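Local coordinates for Slr1438 protein (PDB 3K25) that probably binds carbohydrate and may act as an isomerase, as members of the aldose 1-epimerase family do, though its own role is not established, at residues 33-38 with 141-146; 45-50 with 248-253; 63-68 with 164-169; 237-242 with 254-259. All blocks are in the same frame, centred on the assembly; numbering follows the deposited sequence.

Contact 1 of 4, residues 33-38 with 141-146; sequences GLVTEW and HSLRIE
One face of the Trp38 indole receives Leu143 CB, a CH-pi contact 4.0 Å from the centroid of the six-membered ring, while His141 O lies at the ring edge, 3.9 Å from CZ2. A water in the ring plane takes a weak hydrogen bond from NE1 at 3.1 Å and passes another weak one on to Ser142 O, bridging the segments. This is packing between two sheets of the beta-sandwich of the galactose mutarotase fold: strands 34-38 and 142-146 run nearly antiparallel at 164°, but 10.6 Å apart, with side chains filling the gap. A broad tryptophan suits that spacing. Trp38 extends, its CG opposite the backbone N (chi1 172°), far enough to lay CZ2 and CH2 on the Ser142-Leu143 backbone. Val35, branched and compact, complements the longer Leu143, and both are buried. Phe284 and Leu138 also touch Trp38, and Leu25 touches both Val35 and Leu143. Where Val35 and Leu143 meet tip to tip, CG2 of Val35 stands 4.2 Å from CD2 of Leu143.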
loop_
_atom_site.group_PDB
_atom_site.type_symbol
_atom_site.label_atom_id
_atom_site.label_comp_id
_atom_site.label_asym_id
_atom_site.label_seq_id
_atom_site.Cartn_x
_atom_site.Cartn_y
_atom_site.Cartn_z
ATOM N N GLY A 33 5.257 5.294 7.742
ATOM C CA GLY A 33 6.303 4.908 6.799
ATOM C C GLY A 33 5.762 5.050 5.388
ATOM O O GLY A 33 6.011 4.230 4.507
ATOM N N LEU A 34 5.022 6.134 5.194
ATOM C CA LEU A 34 4.339 6.444 3.957
ATOM C C LEU A 34 5.067 7.204 2.856
ATOM O O LEU A 34 5.664 8.258 3.096
ATOM C CB LEU A 34 3.047 7.213 4.298
ATOM C CG LEU A 34 2.194 7.769 3.151
ATOM C CD1 LEU A 34 1.549 6.606 2.394
ATOM C CD2 LEU A 34 1.126 8.709 3.692
ATOM N N VAL A 35 4.995 6.648 1.645
ATOM C CA VAL A 35 5.527 7.272 0.433
ATOM C C VAL A 35 4.331 8.155 0.056
ATOM O O VAL A 35 3.238 7.643 -0.181
ATOM C CB VAL A 35 5.729 6.245 -0.721
ATOM C CG1 VAL A 35 5.937 6.973 -2.043
ATOM C CG2 VAL A 35 6.913 5.368 -0.435
ATOM N N THR A 36 4.510 9.465 0.010
ATOM C CA THR A 36 3.384 10.324 -0.314
ATOM C C THR A 36 3.347 10.712 -1.778
ATOM O O THR A 36 2.319 10.572 -2.431
ATOM C CB THR A 36 3.423 11.595 0.512
ATOM O OG1 THR A 36 4.670 12.260 0.278
ATOM C CG2 THR A 36 3.315 11.270 1.985
ATOM N N GLU A 37 4.472 11.204 -2.289
ATOM C CA GLU A 37 4.539 11.630 -3.686
ATOM C C GLU A 37 5.753 11.064 -4.396
ATOM O O GLU A 37 6.782 10.811 -3.776
ATOM C CB GLU A 37 4.570 13.160 -3.772
ATOM C CG GLU A 37 3.515 13.849 -2.925
ATOM C CD GLU A 37 3.351 15.323 -3.258
ATOM O OE1 GLU A 37 4.359 15.999 -3.566
ATOM O OE2 GLU A 37 2.207 15.814 -3.200
ATOM N N TRP A 38 5.626 10.873 -5.704
ATOM C CA TRP A 38 6.711 10.335 -6.523
ATOM C C TRP A 38 6.643 10.938 -7.922
ATOM O O TRP A 38 5.586 10.923 -8.548
ATOM C CB TRP A 38 6.583 8.809 -6.588
ATOM C CG TRP A 38 7.517 8.105 -7.539
ATOM C CD1 TRP A 38 8.712 8.562 -8.017
ATOM C CD2 TRP A 38 7.350 6.780 -8.074
ATOM N NE1 TRP A 38 9.304 7.603 -8.813
ATOM C CE2 TRP A 38 8.491 6.502 -8.865
ATOM C CE3 TRP A 38 6.350 5.803 -7.958
ATOM C CZ2 TRP A 38 8.662 5.285 -9.538
ATOM C CZ3 TRP A 38 6.520 4.587 -8.626
ATOM C CH2 TRP A 38 7.672 4.342 -9.409
ATOM N N HIS A 141 13.385 4.516 -13.189
ATOM C CA HIS A 141 11.958 4.784 -13.258
ATOM C C HIS A 141 11.127 3.833 -12.416
ATOM O O HIS A 141 9.974 3.543 -12.744
ATOM C CB HIS A 141 11.497 4.733 -14.715
ATOM C CG HIS A 141 11.996 5.874 -15.547
ATOM N ND1 HIS A 141 11.532 7.164 -15.400
ATOM C CD2 HIS A 141 12.934 5.922 -16.524
ATOM C CE1 HIS A 141 12.159 7.956 -16.251
ATOM N NE2 HIS A 141 13.015 7.228 -16.944
ATOM N N SER A 142 11.691 3.357 -11.314
ATOM C CA SER A 142 10.938 2.440 -10.480
ATOM C C SER A 142 11.141 2.605 -8.983
ATOM O O SER A 142 12.120 3.203 -8.525
ATOM C CB SER A 142 11.263 0.995 -10.874
ATOM O OG SER A 142 12.581 0.640 -10.494
ATOM N N LEU A 143 10.190 2.060 -8.231
ATOM C CA LEU A 143 10.225 2.072 -6.775
ATOM C C LEU A 143 10.021 0.656 -6.284
ATOM O O LEU A 143 9.016 0.013 -6.605
ATOM C CB LEU A 143 9.124 2.950 -6.188
ATOM C CG LEU A 143 9.070 2.840 -4.663
ATOM C CD1 LEU A 143 10.446 3.007 -4.055
ATOM C CD2 LEU A 143 8.124 3.885 -4.147
ATOM N N ARG A 144 10.978 0.177 -5.502
ATOM C CA ARG A 144 10.926 -1.172 -4.955
ATOM C C ARG A 144 10.889 -1.061 -3.443
ATOM O O ARG A 144 11.636 -0.280 -2.855
ATOM C CB ARG A 144 12.174 -1.967 -5.372
ATOM C CG ARG A 144 12.153 -3.431 -4.956
ATOM C CD ARG A 144 13.504 -4.122 -5.187
ATOM N NE ARG A 144 13.410 -5.582 -5.079
ATOM C CZ ARG A 144 12.702 -6.341 -5.914
ATOM N NH1 ARG A 144 12.031 -5.774 -6.915
ATOM N NH2 ARG A 144 12.661 -7.662 -5.755
ATOM N N ILE A 145 10.005 -1.821 -2.815
ATOM C CA ILE A 145 9.915 -1.810 -1.365
ATOM C C ILE A 145 10.116 -3.245 -0.943
ATOM O O ILE A 145 9.487 -4.159 -1.481
ATOM C CB ILE A 145 8.555 -1.308 -0.860
ATOM C CG1 ILE A 145 8.154 -0.039 -1.610
ATOM C CG2 ILE A 145 8.655 -0.991 0.628
ATOM C CD1 ILE A 145 6.895 0.610 -1.093
ATOM N N GLU A 146 11.026 -3.446 -0.005
ATOM C CA GLU A 146 11.323 -4.782 0.464
ATOM C C GLU A 146 10.909 -4.869 1.915
ATOM O O GLU A 146 11.181 -3.965 2.713
ATOM C CB GLU A 146 12.812 -5.077 0.282
ATOM C CG GLU A 146 13.279 -4.840 -1.148
ATOM C CD GLU A 146 14.708 -5.287 -1.397
ATOM O OE1 GLU A 146 15.606 -4.915 -0.605
ATOM O OE2 GLU A 146 14.933 -6.004 -2.399
HETATM O O HOH W 1 11.765 6.138 -10.058
#

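Contact 2 of 4, residues 45-50 with 248-253; sequences ILYFDR and KDYLCL
Tyr47 and Tyr250 are brought together by different first torsions. In Tyr47, CG is anti to the backbone N (chi1 159°), which carries the ring outward from the loop; in Tyr250, CG falls between the backbone N and the carbonyl carbon (chi1 67°), and this turns its ring alongside that of Tyr47, with the CD1 edge over the face. An edge-to-face pair results: CD1 of Tyr250 stands over the centre of the Tyr47 ring, the centroids are 4.9 Å apart and the planes meet at 52°. Behind the rings the two methylenes also touch, Tyr47 CB lying 3.6 Å from Tyr250 CB. Tyrosine suits position 47, which is only partly exposed: its ring can pack inward while its phenol end reaches the polar margin.

There the aliphatic part of Lys248 crosses the hydroxyl end of Tyr47 at about a right angle, its chain bent before the amine. Lys248 NZ forms a long salt bridge, 3.8 Å, with Asp49 OD2, a loose attraction rather than a firm lock. The other carboxylate oxygen, Asp49 OD1, accepts a hydrogen bond from Arg52 N. Asp249, at the centre of an inverse gamma turn, presents its O 3.5 Å from Tyr47 CD2.

The contact thus fastens the loop after strand 43-44 to the start of strand 250-256. Tyr47 bonds through its backbone to Gly63 and Tyr166, and Tyr250 packs its ring against Tyr166 of strand 157-168 and Trp243 of strand 239-245.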
loop_
_atom_site.group_PDB
_atom_site.type_symbol
_atom_site.label_atom_id
_atom_site.label_comp_id
_atom_site.label_asym_id
_atom_site.label_seq_id
_atom_site.Cartn_x
_atom_site.Cartn_y
_atom_site.Cartn_z
ATOM N N ILE A 45 3.608 10.520 -10.704
ATOM C CA ILE A 45 3.212 9.149 -10.931
ATOM C C ILE A 45 2.236 8.692 -9.845
ATOM O O ILE A 45 1.434 7.789 -10.075
ATOM C CB ILE A 45 4.466 8.247 -11.043
ATOM C CG1 ILE A 45 4.131 6.803 -10.724
ATOM C CG2 ILE A 45 5.558 8.756 -10.156
ATOM C CD1 ILE A 45 5.265 5.882 -11.123
ATOM N N LEU A 46 2.277 9.340 -8.677
ATOM C CA LEU A 46 1.352 9.028 -7.579
ATOM C C LEU A 46 0.380 10.176 -7.356
ATOM O O LEU A 46 0.700 11.329 -7.650
ATOM C CB LEU A 46 2.099 8.797 -6.269
ATOM C CG LEU A 46 2.820 7.466 -6.083
ATOM C CD1 LEU A 46 3.608 7.468 -4.767
ATOM C CD2 LEU A 46 1.787 6.357 -6.095
ATOM N N TYR A 47 -0.805 9.861 -6.839
ATOM C CA TYR A 47 -1.812 10.878 -6.537
ATOM C C TYR A 47 -1.706 11.162 -5.052
ATOM O O TYR A 47 -1.440 10.245 -4.276
ATOM C CB TYR A 47 -3.215 10.364 -6.848
ATOM C CG TYR A 47 -4.332 11.114 -6.132
ATOM C CD1 TYR A 47 -4.644 10.847 -4.790
ATOM C CD2 TYR A 47 -5.098 12.065 -6.805
ATOM C CE1 TYR A 47 -5.696 11.508 -4.145
ATOM C CE2 TYR A 47 -6.145 12.729 -6.172
ATOM C CZ TYR A 47 -6.443 12.447 -4.849
ATOM O OH TYR A 47 -7.499 13.097 -4.247
ATOM N N PHE A 48 -1.931 12.408 -4.644
ATOM C CA PHE A 48 -1.830 12.728 -3.227
ATOM C C PHE A 48 -2.653 13.934 -2.818
ATOM O O PHE A 48 -2.454 15.033 -3.324
ATOM C CB PHE A 48 -0.367 12.965 -2.848
ATOM C CG PHE A 48 -0.106 12.898 -1.368
ATOM C CD1 PHE A 48 -0.329 11.714 -0.664
ATOM C CD2 PHE A 48 0.361 14.012 -0.676
ATOM C CE1 PHE A 48 -0.089 11.635 0.711
ATOM C CE2 PHE A 48 0.603 13.944 0.697
ATOM C CZ PHE A 48 0.376 12.747 1.393
ATOM N N ASP A 49 -3.571 13.725 -1.887
ATOM C CA ASP A 49 -4.425 14.801 -1.407
ATOM C C ASP A 49 -3.717 15.564 -0.282
ATOM O O ASP A 49 -3.840 15.212 0.894
ATOM C CB ASP A 49 -5.741 14.223 -0.894
ATOM C CG ASP A 49 -6.757 15.294 -0.571
ATOM O OD1 ASP A 49 -6.329 16.386 -0.132
ATOM O OD2 ASP A 49 -7.975 15.037 -0.740
ATOM N N ARG A 50 -2.995 16.618 -0.659
ATOM C CA ARG A 50 -2.233 17.446 0.280
ATOM C C ARG A 50 -3.056 18.130 1.362
ATOM O O ARG A 50 -2.697 18.089 2.540
ATOM C CB ARG A 50 -1.434 18.502 -0.486
ATOM C CG ARG A 50 -0.356 17.925 -1.391
ATOM C CD ARG A 50 0.391 19.015 -2.119
ATOM N NE ARG A 50 1.422 18.458 -2.985
ATOM C CZ ARG A 50 2.109 19.158 -3.881
ATOM N NH1 ARG A 50 1.872 20.454 -4.030
ATOM N NH2 ARG A 50 3.034 18.561 -4.628
ATOM N N LYS A 248 -12.127 11.986 -8.202
ATOM C CA LYS A 248 -10.740 11.905 -7.753
ATOM C C LYS A 248 -9.880 11.203 -8.809
ATOM O O LYS A 248 -10.194 10.102 -9.250
ATOM C CB LYS A 248 -10.683 11.184 -6.405
ATOM C CG LYS A 248 -11.692 11.754 -5.398
ATOM C CD LYS A 248 -11.381 11.397 -3.937
ATOM C CE LYS A 248 -10.208 12.219 -3.374
ATOM N NZ LYS A 248 -9.919 11.944 -1.927
ATOM N N ASP A 249 -8.795 11.857 -9.209
ATOM C CA ASP A 249 -7.918 11.332 -10.249
ATOM C C ASP A 249 -6.836 10.328 -9.842
ATOM O O ASP A 249 -5.636 10.621 -9.907
ATOM C CB ASP A 249 -7.268 12.500 -11.010
ATOM C CG ASP A 249 -8.287 13.357 -11.751
ATOM O OD1 ASP A 249 -9.051 12.801 -12.571
ATOM O OD2 ASP A 249 -8.324 14.584 -11.517
ATOM N N TYR A 250 -7.265 9.132 -9.452
ATOM C CA TYR A 250 -6.334 8.079 -9.065
ATOM C C TYR A 250 -6.899 6.689 -9.330
ATOM O O TYR A 250 -8.114 6.477 -9.307
ATOM C CB TYR A 250 -5.966 8.195 -7.578
ATOM C CG TYR A 250 -7.095 7.936 -6.590
ATOM C CD1 TYR A 250 -7.721 8.990 -5.926
ATOM C CD2 TYR A 250 -7.498 6.632 -6.286
ATOM C CE1 TYR A 250 -8.716 8.754 -4.975
ATOM C CE2 TYR A 250 -8.495 6.384 -5.338
ATOM C CZ TYR A 250 -9.096 7.450 -4.683
ATOM O OH TYR A 250 -10.044 7.214 -3.714
ATOM N N LEU A 251 -6.007 5.744 -9.581
ATOM C CA LEU A 251 -6.405 4.367 -9.819
ATOM C C LEU A 251 -5.503 3.485 -8.966
ATOM O O LEU A 251 -4.290 3.457 -9.154
ATOM C CB LEU A 251 -6.245 4.004 -11.297
ATOM C CG LEU A 251 -6.588 2.564 -11.690
ATOM C CD1 LEU A 251 -8.034 2.270 -11.357
ATOM C CD2 LEU A 251 -6.335 2.366 -13.170
ATOM N N CYS A 252 -6.098 2.777 -8.015
ATOM C CA CYS A 252 -5.334 1.900 -7.138
ATOM C C CYS A 252 -5.268 0.469 -7.685
ATOM O O CYS A 252 -6.285 -0.157 -7.954
ATOM C CB CYS A 252 -5.957 1.884 -5.728
ATOM S SG CYS A 252 -6.093 3.503 -4.867
ATOM N N LEU A 253 -4.056 -0.027 -7.876
ATOM C CA LEU A 253 -3.828 -1.387 -8.343
ATOM C C LEU A 253 -3.010 -1.907 -7.170
ATOM O O LEU A 253 -1.789 -1.774 -7.150
ATOM C CB LEU A 253 -2.999 -1.374 -9.627
ATOM C CG LEU A 253 -2.986 -2.687 -10.405
ATOM C CD1 LEU A 253 -4.412 -3.122 -10.650
ATOM C CD2 LEU A 253 -2.251 -2.513 -11.726
#

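Contact 3 of 4, residues 63-68 with 164-169; sequences GIPILF and HPYFFC
Two backbone hydrogen bonds join Gly63 and Pro65 to the other segment: Tyr166 N donates to Gly63 O at 2.9 Å, and His164 N donates to Pro65 O at 2.8 Å. They continue the antiparallel pairing of strand 66-67 with strand 157-168 in a large sheet of the galactose mutarotase fold. Gly63 O is approached by Pro165 CA as well, a CA-H...O contact of 3.5 Å. Gly63 has a positive phi of 68°, a conformation that glycine adopts readily. Both prolines lack an N-H, yet here the bonding relies on the carbonyl of Pro65 and on the neighbours of Pro165.

Outside these bonds the packing is apolar. Pro65 CD meets the edge of the Tyr166 ring in its plane, 3.6 Å from CE2. Ile64 CG2 lies 4.1 Å from Pro165 CB, and Leu67 CD2 comes 4.2 Å from His164 CB. Strand 157-168 is also paired with strand 250-256, where His164 and Tyr166 touch Cys252, while Ile64 bonds through its backbone to Val35 of strand 34-40 and Ile66 packs on strand 130-139.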
loop_
_atom_site.group_PDB
_atom_site.type_symbol
_atom_site.label_atom_id
_atom_site.label_comp_id
_atom_site.label_asym_id
_atom_site.label_seq_id
_atom_site.Cartn_x
_atom_site.Cartn_y
_atom_site.Cartn_z
ATOM N N GLY A 63 -0.656 8.530 -2.239
ATOM C CA GLY A 63 0.570 7.901 -1.797
ATOM C C GLY A 63 0.457 6.386 -1.779
ATOM O O GLY A 63 -0.327 5.795 -2.536
ATOM N N ILE A 64 1.231 5.752 -0.902
ATOM C CA ILE A 64 1.230 4.305 -0.813
ATOM C C ILE A 64 1.037 3.795 0.616
ATOM O O ILE A 64 1.994 3.411 1.298
ATOM C CB ILE A 64 2.532 3.741 -1.396
ATOM C CG1 ILE A 64 2.789 4.371 -2.766
ATOM C CG2 ILE A 64 2.413 2.231 -1.562
ATOM C CD1 ILE A 64 4.114 4.000 -3.369
ATOM N N PRO A 65 -0.213 3.811 1.101
ATOM C CA PRO A 65 -0.483 3.332 2.460
ATOM C C PRO A 65 -0.171 1.834 2.635
ATOM O O PRO A 65 -0.291 1.028 1.701
ATOM C CB PRO A 65 -1.965 3.655 2.646
ATOM C CG PRO A 65 -2.129 4.927 1.818
ATOM C CD PRO A 65 -1.373 4.548 0.562
ATOM N N ILE A 66 0.248 1.485 3.846
ATOM C CA ILE A 66 0.608 0.119 4.202
ATOM C C ILE A 66 -0.513 -0.515 5.010
ATOM O O ILE A 66 -1.009 0.087 5.967
ATOM C CB ILE A 66 1.901 0.130 5.035
ATOM C CG1 ILE A 66 3.023 0.746 4.199
ATOM C CG2 ILE A 66 2.255 -1.275 5.508
ATOM C CD1 ILE A 66 4.283 1.009 4.977
ATOM N N LEU A 67 -0.902 -1.733 4.629
ATOM C CA LEU A 67 -1.974 -2.456 5.321
ATOM C C LEU A 67 -1.412 -3.629 6.139
ATOM O O LEU A 67 -0.934 -4.628 5.568
ATOM C CB LEU A 67 -3.002 -2.969 4.297
ATOM C CG LEU A 67 -3.304 -2.040 3.102
ATOM C CD1 LEU A 67 -4.297 -2.727 2.180
ATOM C CD2 LEU A 67 -3.843 -0.697 3.571
ATOM N N PHE A 68 -1.479 -3.514 7.468
ATOM C CA PHE A 68 -0.962 -4.551 8.373
ATOM C C PHE A 68 -1.517 -4.369 9.795
ATOM O O PHE A 68 -1.601 -3.249 10.293
ATOM C CB PHE A 68 0.570 -4.466 8.410
ATOM C CG PHE A 68 1.213 -5.371 9.423
ATOM C CD1 PHE A 68 1.590 -6.671 9.084
ATOM C CD2 PHE A 68 1.470 -4.919 10.716
ATOM C CE1 PHE A 68 2.215 -7.493 10.014
ATOM C CE2 PHE A 68 2.087 -5.737 11.646
ATOM C CZ PHE A 68 2.465 -7.026 11.294
ATOM N N HIS A 164 -1.236 -0.069 -0.753
ATOM C CA HIS A 164 -2.382 0.598 -1.342
ATOM C C HIS A 164 -1.989 1.799 -2.217
ATOM O O HIS A 164 -2.480 2.914 -2.014
ATOM C CB HIS A 164 -3.271 1.024 -0.164
ATOM C CG HIS A 164 -4.615 1.543 -0.548
ATOM N ND1 HIS A 164 -5.751 1.235 0.169
ATOM C CD2 HIS A 164 -5.002 2.411 -1.514
ATOM C CE1 HIS A 164 -6.780 1.894 -0.337
ATOM N NE2 HIS A 164 -6.352 2.615 -1.358
ATOM N N PRO A 165 -1.126 1.585 -3.218
ATOM C CA PRO A 165 -0.716 2.706 -4.076
ATOM C C PRO A 165 -1.841 3.420 -4.825
ATOM O O PRO A 165 -2.727 2.787 -5.406
ATOM C CB PRO A 165 0.283 2.061 -5.036
ATOM C CG PRO A 165 -0.301 0.688 -5.226
ATOM C CD PRO A 165 -0.673 0.299 -3.785
ATOM N N TYR A 166 -1.782 4.748 -4.805
ATOM C CA TYR A 166 -2.738 5.599 -5.509
ATOM C C TYR A 166 -2.025 6.152 -6.742
ATOM O O TYR A 166 -1.330 7.167 -6.648
ATOM C CB TYR A 166 -3.151 6.780 -4.640
ATOM C CG TYR A 166 -4.040 6.441 -3.476
ATOM C CD1 TYR A 166 -5.401 6.725 -3.519
ATOM C CD2 TYR A 166 -3.514 5.891 -2.311
ATOM C CE1 TYR A 166 -6.216 6.484 -2.434
ATOM C CE2 TYR A 166 -4.318 5.641 -1.212
ATOM C CZ TYR A 166 -5.673 5.944 -1.275
ATOM O OH TYR A 166 -6.479 5.741 -0.176
ATOM N N PHE A 167 -2.182 5.498 -7.890
ATOM C CA PHE A 167 -1.531 5.972 -9.105
ATOM C C PHE A 167 -2.314 7.100 -9.758
ATOM O O PHE A 167 -3.551 7.047 -9.836
ATOM C CB PHE A 167 -1.355 4.821 -10.069
ATOM C CG PHE A 167 -0.501 3.725 -9.520
ATOM C CD1 PHE A 167 0.843 3.954 -9.248
ATOM C CD2 PHE A 167 -1.038 2.461 -9.268
ATOM C CE1 PHE A 167 1.644 2.952 -8.738
ATOM C CE2 PHE A 167 -0.247 1.447 -8.758
ATOM C CZ PHE A 167 1.104 1.688 -8.491
ATOM N N PHE A 168 -1.587 8.128 -10.209
ATOM C CA PHE A 168 -2.214 9.291 -10.841
ATOM C C PHE A 168 -2.943 8.829 -12.079
ATOM O O PHE A 168 -2.415 8.042 -12.858
ATOM C CB PHE A 168 -1.165 10.345 -11.218
ATOM C CG PHE A 168 -1.759 11.646 -11.725
ATOM C CD1 PHE A 168 -2.625 12.393 -10.925
ATOM C CD2 PHE A 168 -1.449 12.123 -12.999
ATOM C CE1 PHE A 168 -3.174 13.598 -11.385
ATOM C CE2 PHE A 168 -1.994 13.325 -13.463
ATOM C CZ PHE A 168 -2.858 14.061 -12.652
ATOM N N CYS A 169 -4.156 9.325 -12.264
ATOM C CA CYS A 169 -4.940 8.915 -13.406
ATOM C C CYS A 169 -6.122 9.852 -13.621
ATOM O O CYS A 169 -7.114 9.784 -12.894
ATOM C CB CYS A 169 -5.439 7.496 -13.168
ATOM S SG CYS A 169 -6.183 6.736 -14.605
#

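Contact 4 of 4, residues 237-242 with 254-259; sequences YQTLVL and EPWSGP
Val241 CG2 stands over the centre of the Trp256 six-membered ring, 3.4 Å from its centroid and 11° off the normal, a CH-pi contact in which the methyl of a small beta-branched residue lies over the flat of a broad indole. CG1, anti to the Val241 backbone N (chi1 171°), goes instead to the carboxylate, 3.7 Å from Glu254 CD. That carboxylate helps fix the indole's rotation: Trp256 NE1 donates to Glu254 OE2 at 3.0 Å, tilted from both planes. Thr239 CG2 lies 4.0 Å from Trp256 CB on the same sheet face, and its OG1 bonds to Gln268. Behind the side chains, Val241 and Glu254 exchange two backbone hydrogen bonds, as do Thr239 and Trp256. Leu240 and Pro255 form the non-hydrogen-bonded pair between them, a place where proline's missing N-H costs no bond across this strand pair. Gln238 and Thr239 both face Trp256, where Gln238 N adds a weak bond to Trp256 O: a classic beta bulge, ending an antiparallel beta hairpin of the galactose mutarotase fold.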
loop_
_atom_site.group_PDB
_atom_site.type_symbol
_atom_site.label_atom_id
_atom_site.label_comp_id
_atom_site.label_asym_id
_atom_site.label_seq_id
_atom_site.Cartn_x
_atom_site.Cartn_y
_atom_site.Cartn_z
ATOM N N TYR A 237 2.123 -12.154 -2.019
ATOM C CA TYR A 237 0.913 -11.503 -2.489
ATOM C C TYR A 237 0.113 -12.333 -3.471
ATOM O O TYR A 237 0.567 -12.608 -4.584
ATOM C CB TYR A 237 1.279 -10.152 -3.092
ATOM C CG TYR A 237 2.079 -9.333 -2.119
ATOM C CD1 TYR A 237 3.477 -9.399 -2.106
ATOM C CD2 TYR A 237 1.439 -8.558 -1.141
ATOM C CE1 TYR A 237 4.222 -8.712 -1.132
ATOM C CE2 TYR A 237 2.171 -7.874 -0.166
ATOM C CZ TYR A 237 3.558 -7.956 -0.164
ATOM O OH TYR A 237 4.281 -7.304 0.815
ATOM N N GLN A 238 -1.098 -12.703 -3.056
ATOM C CA GLN A 238 -1.973 -13.541 -3.869
ATOM C C GLN A 238 -3.248 -12.862 -4.332
ATOM O O GLN A 238 -3.999 -13.429 -5.124
ATOM C CB GLN A 238 -2.311 -14.795 -3.073
ATOM C CG GLN A 238 -1.062 -15.446 -2.499
ATOM C CD GLN A 238 -1.365 -16.370 -1.348
ATOM O OE1 GLN A 238 -1.873 -17.471 -1.542
ATOM N NE2 GLN A 238 -1.064 -15.919 -0.130
ATOM N N THR A 239 -3.481 -11.645 -3.846
ATOM C CA THR A 239 -4.678 -10.889 -4.211
ATOM C C THR A 239 -4.392 -9.508 -4.800
ATOM O O THR A 239 -3.464 -8.814 -4.381
ATOM C CB THR A 239 -5.615 -10.718 -3.000
ATOM O OG1 THR A 239 -6.346 -11.936 -2.786
ATOM C CG2 THR A 239 -6.594 -9.577 -3.237
ATOM N N LEU A 240 -5.216 -9.116 -5.765
ATOM C CA LEU A 240 -5.071 -7.832 -6.419
ATOM C C LEU A 240 -6.355 -7.034 -6.250
ATOM O O LEU A 240 -7.443 -7.501 -6.609
ATOM C CB LEU A 240 -4.775 -8.047 -7.894
ATOM C CG LEU A 240 -3.608 -7.281 -8.514
ATOM C CD1 LEU A 240 -2.555 -6.873 -7.476
ATOM C CD2 LEU A 240 -2.999 -8.198 -9.578
ATOM N N VAL A 241 -6.224 -5.830 -5.691
ATOM C CA VAL A 241 -7.373 -4.964 -5.460
ATOM C C VAL A 241 -7.336 -3.721 -6.355
ATOM O O VAL A 241 -6.268 -3.158 -6.615
ATOM C CB VAL A 241 -7.436 -4.519 -3.969
ATOM C CG1 VAL A 241 -8.498 -3.435 -3.785
ATOM C CG2 VAL A 241 -7.745 -5.721 -3.074
ATOM N N LEU A 242 -8.505 -3.301 -6.834
ATOM C CA LEU A 242 -8.588 -2.116 -7.681
ATOM C C LEU A 242 -9.610 -1.133 -7.110
ATOM O O LEU A 242 -10.784 -1.453 -7.003
ATOM C CB LEU A 242 -8.953 -2.518 -9.103
ATOM C CG LEU A 242 -8.821 -1.362 -10.087
ATOM C CD1 LEU A 242 -8.297 -1.876 -11.420
ATOM C CD2 LEU A 242 -10.169 -0.663 -10.226
ATOM N N GLU A 254 -3.694 -2.489 -6.192
ATOM C CA GLU A 254 -3.052 -2.926 -4.962
ATOM C C GLU A 254 -2.778 -4.409 -4.685
ATOM O O GLU A 254 -3.672 -5.259 -4.770
ATOM C CB GLU A 254 -3.846 -2.357 -3.775
ATOM C CG GLU A 254 -4.824 -1.255 -4.147
ATOM C CD GLU A 254 -5.864 -1.008 -3.073
ATOM O OE1 GLU A 254 -6.809 -0.215 -3.310
ATOM O OE2 GLU A 254 -5.737 -1.604 -1.985
ATOM N N PRO A 255 -1.526 -4.728 -4.328
ATOM C CA PRO A 255 -1.122 -6.100 -4.017
ATOM C C PRO A 255 -1.386 -6.402 -2.533
ATOM O O PRO A 255 -0.884 -5.701 -1.658
ATOM C CB PRO A 255 0.366 -6.100 -4.363
ATOM C CG PRO A 255 0.781 -4.715 -3.996
ATOM C CD PRO A 255 -0.346 -3.869 -4.537
ATOM N N TRP A 256 -2.183 -7.435 -2.268
ATOM C CA TRP A 256 -2.536 -7.859 -0.904
ATOM C C TRP A 256 -2.090 -9.293 -0.697
ATOM O O TRP A 256 -2.236 -10.125 -1.600
ATOM C CB TRP A 256 -4.051 -7.821 -0.698
ATOM C CG TRP A 256 -4.655 -6.464 -0.592
ATOM C CD1 TRP A 256 -4.088 -5.268 -0.950
ATOM C CD2 TRP A 256 -5.977 -6.161 -0.137
ATOM N NE1 TRP A 256 -4.980 -4.245 -0.744
ATOM C CE2 TRP A 256 -6.147 -4.765 -0.247
ATOM C CE3 TRP A 256 -7.036 -6.937 0.352
ATOM C CZ2 TRP A 256 -7.333 -4.127 0.115
ATOM C CZ3 TRP A 256 -8.216 -6.301 0.712
ATOM C CH2 TRP A 256 -8.354 -4.911 0.590
ATOM N N SER A 257 -1.568 -9.608 0.482
ATOM C CA SER A 257 -1.126 -10.979 0.716
ATOM C C SER A 257 -2.366 -11.863 0.832
ATOM O O SER A 257 -2.338 -13.069 0.540
ATOM C CB SER A 257 -0.258 -11.074 1.986
ATOM O OG SER A 257 -0.978 -10.707 3.150
ATOM N N GLY A 258 -3.463 -11.232 1.240
ATOM C CA GLY A 258 -4.723 -11.936 1.392
ATOM C C GLY A 258 -5.896 -10.980 1.295
ATOM O O GLY A 258 -5.714 -9.763 1.406
ATOM N N PRO A 259 -7.116 -11.498 1.087
ATOM C CA PRO A 259 -8.328 -10.676 0.976
ATOM C C PRO A 259 -8.899 -10.217 2.320
ATOM O O PRO A 259 -8.332 -10.481 3.380
ATOM C CB PRO A 259 -9.288 -11.600 0.236
ATOM C CG PRO A 259 -8.927 -12.940 0.797
ATOM C CD PRO A 259 -7.411 -12.912 0.776
#

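How the contacts relate
Contact 1 packs two sheets together, while contacts 2, 3 and 4 all reach the sheet that holds strands 157-168 and 250-256. Contacts 1 and 3, centres about 9 Å apart, join through the backbones of Val35 and Ile64; contacts 1 and 2 are tied by a Glu37-Arg50 salt bridge, OE2 to NE 2.8 Å. Contacts 2 and 3 lie about 8 Å apart between centres, and contacts 1 and 4 lie on opposite sides of the chain's centre, about 18 Å apart between centres. Between contacts 3 and 4, His164 NE2 and Glu254 OE1 are neighbours at 3.5 Å, probably matching the histidine and glutamate of aldose 1-epimerase active sites, though no ligand marks a pocket here.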